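N-alpha-acetyltransferase (Sulfolobus solfataricus P2, PDB 4R3L) transfers the acetyl group of acetyl-CoA to the free alpha-amino group at protein N-termini, accepting serine, alanine and methionine ends with a preference for serine. Local coordinates at residues A[126-130]-A[150-156]. Residues are numbered along the deposited sequence; the frame is centred on the assembly and turned at random.
Sequences LEVRV and LKGYYAD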
loop_
_atom_site.group_PDB
_atom_site.type_symbol
_atom_site.label_atom_id
_atom_site.label_comp_id
_atom_site.label_asym_id
_atom_site.label_seq_id
_atom_site.Cartn_x
_atom_site.Cartn_y
_atom_site.Cartn_z
ATOM N N LEU A 126 -3.116 6.523 1.631
ATOM C CA LEU A 126 -1.738 6.318 1.228
ATOM C C LEU A 126 -1.152 7.642 0.803
ATOM O O LEU A 126 -1.879 8.622 0.625
ATOM C CB LEU A 126 -1.656 5.304 0.084
ATOM C CG LEU A 126 -2.503 5.661 -1.145
ATOM C CD1 LEU A 126 -1.788 6.601 -2.138
ATOM C CD2 LEU A 126 -2.985 4.407 -1.855
ATOM N N GLU A 127 0.159 7.655 0.619
ATOM C CA GLU A 127 0.848 8.807 0.055
ATOM C C GLU A 127 1.411 8.438 -1.319
ATOM O O GLU A 127 1.878 7.318 -1.512
ATOM C CB GLU A 127 1.967 9.269 0.991
ATOM C CG GLU A 127 1.500 9.998 2.247
ATOM C CD GLU A 127 1.092 9.072 3.374
ATOM O OE1 GLU A 127 1.577 7.922 3.423
ATOM O OE2 GLU A 127 0.288 9.505 4.230
ATOM N N VAL A 128 1.367 9.349 -2.290
ATOM C CA VAL A 128 1.982 9.040 -3.588
ATOM C C VAL A 128 2.703 10.273 -4.160
ATOM O O VAL A 128 2.187 11.371 -4.054
ATOM C CB VAL A 128 0.926 8.514 -4.589
ATOM C CG1 VAL A 128 -0.213 9.504 -4.763
ATOM C CG2 VAL A 128 1.559 8.169 -5.928
ATOM N N ARG A 129 3.902 10.091 -4.719
ATOM C CA ARG A 129 4.622 11.207 -5.353
ATOM C C ARG A 129 3.749 11.875 -6.406
ATOM O O ARG A 129 3.112 11.196 -7.199
ATOM C CB ARG A 129 5.931 10.733 -6.000
ATOM C CG ARG A 129 7.030 10.394 -5.027
ATOM C CD ARG A 129 8.340 10.054 -5.745
ATOM N NE ARG A 129 9.387 9.644 -4.811
ATOM C CZ ARG A 129 10.336 10.454 -4.344
ATOM N NH1 ARG A 129 10.373 11.725 -4.730
ATOM N NH2 ARG A 129 11.252 9.997 -3.492
ATOM N N VAL A 130 3.717 13.202 -6.426
ATOM C CA VAL A 130 2.897 13.915 -7.412
ATOM C C VAL A 130 3.312 13.619 -8.860
ATOM O O VAL A 130 2.543 13.842 -9.793
ATOM C CB VAL A 130 2.939 15.438 -7.168
ATOM C CG1 VAL A 130 2.328 15.761 -5.815
ATOM C CG2 VAL A 130 4.378 15.955 -7.252
ATOM N N LEU A 150 0.726 16.667 1.142
ATOM C CA LEU A 150 1.809 16.693 2.110
ATOM C C LEU A 150 3.031 17.349 1.480
ATOM O O LEU A 150 3.752 16.742 0.690
ATOM C CB LEU A 150 2.127 15.278 2.602
ATOM C CG LEU A 150 0.913 14.514 3.136
ATOM C CD1 LEU A 150 1.357 13.249 3.849
ATOM C CD2 LEU A 150 0.072 15.377 4.066
ATOM N N LYS A 151 3.261 18.613 1.818
ATOM C CA LYS A 151 4.361 19.344 1.206
ATOM C C LYS A 151 5.722 18.822 1.685
ATOM O O LYS A 151 5.934 18.617 2.887
ATOM C CB LYS A 151 4.213 20.839 1.496
ATOM C CG LYS A 151 2.902 21.413 0.979
ATOM C CD LYS A 151 2.388 22.542 1.857
ATOM C CE LYS A 151 1.127 23.163 1.279
ATOM N NZ LYS A 151 0.059 22.137 1.053
ATOM N N GLY A 152 6.617 18.586 0.729
ATOM C CA GLY A 152 7.965 18.115 1.004
ATOM C C GLY A 152 7.985 16.778 1.719
ATOM O O GLY A 152 8.862 16.518 2.535
ATOM N N TYR A 153 7.013 15.928 1.408
ATOM C CA TYR A 153 6.894 14.634 2.062
ATOM C C TYR A 153 8.099 13.721 1.803
ATOM O O TYR A 153 8.503 12.974 2.685
ATOM C CB TYR A 153 5.600 13.927 1.618
ATOM C CG TYR A 153 5.323 12.653 2.386
ATOM C CD1 TYR A 153 4.890 12.700 3.703
ATOM C CD2 TYR A 153 5.501 11.409 1.799
ATOM C CE1 TYR A 153 4.646 11.540 4.420
ATOM C CE2 TYR A 153 5.259 10.243 2.506
ATOM C CZ TYR A 153 4.831 10.316 3.814
ATOM O OH TYR A 153 4.581 9.167 4.524
ATOM N N TYR A 154 8.668 13.767 0.602
ATOM C CA TYR A 154 9.758 12.830 0.284
ATOM C C TYR A 154 11.118 13.443 0.573
ATOM O O TYR A 154 11.243 14.668 0.659
ATOM C CB TYR A 154 9.636 12.361 -1.163
ATOM C CG TYR A 154 8.361 11.562 -1.333
ATOM C CD1 TYR A 154 8.312 10.208 -1.009
ATOM C CD2 TYR A 154 7.189 12.181 -1.736
ATOM C CE1 TYR A 154 7.126 9.484 -1.123
ATOM C CE2 TYR A 154 6.018 11.477 -1.852
ATOM C CZ TYR A 154 5.983 10.134 -1.544
ATOM O OH TYR A 154 4.787 9.466 -1.674
ATOM N N ALA A 155 12.126 12.588 0.754
ATOM C CA ALA A 155 13.441 13.036 1.197
ATOM C C ALA A 155 14.027 14.105 0.269
ATOM O O ALA A 155 14.665 15.051 0.727
ATOM C CB ALA A 155 14.385 11.850 1.311
ATOM N N ASP A 156 13.780 13.969 -1.029
ATOM C CA ASP A 156 14.294 14.927 -1.994
ATOM C C ASP A 156 13.458 16.209 -2.061
ATOM O O ASP A 156 13.735 17.089 -2.874
ATOM C CB ASP A 156 14.384 14.289 -3.387
ATOM C CG ASP A 156 13.029 13.863 -3.938
ATOM O OD1 ASP A 156 12.029 13.841 -3.185
ATOM O OD2 ASP A 156 12.969 13.533 -5.139
HETATM O O HOH W 1 13.232 10.968 -2.094
#
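Arg129 and Tyr154 both turn CG beside the backbone N, anti to the carbonyl carbon (chi1 -73° in Arg129), and the arginine then runs extended from CG to NE, carrying CG over one face of the tyrosine ring and the guanidinium on toward its CG and CB end. Arg129 CG sits 3.6 Å from the Tyr154 ring centroid as a CH-pi contact, and the guanidinium follows as an off-centre cation-pi stack, CZ 4.3 Å from that centroid with the planes 24° apart. Arginine suits this place because it offers both an aliphatic stem and a flat cation. At its edge, NH1 donates to OD1 of Asp156 over 3.1 Å, nearly straight at 160°, and more weakly to OD2, while NH2 bonds a water that also accepts from Asp156 N; the stronger partner of NH1 is OE2 of Glu158, in a salt bridge. Were Arg129 an alanine, one face of Tyr154 would probably lose its cover, and Asp156 and Glu158 their shared cation.

Tyr153 packs CD2 over the other face of Tyr154. Its own flat face suits Glu127, which, bent at chi2, places CG over that ring, 4.0 Å from its centroid, as a CH-pi contact, with CD1 of Leu150 packed against the same carbon. Glu127 OE1 is hydrogen-bonded to NE2 of His88, with which Glu127 shares the enzyme's zinc-binding site. Gly152 accepts the positive phi of the type II turn from Leu150 to Tyr153. Stacking and charge pairing thus probably steady Tyr154, a substrate-binding residue, against strand 123-129 of the GNAT fold, beside the bound peptide.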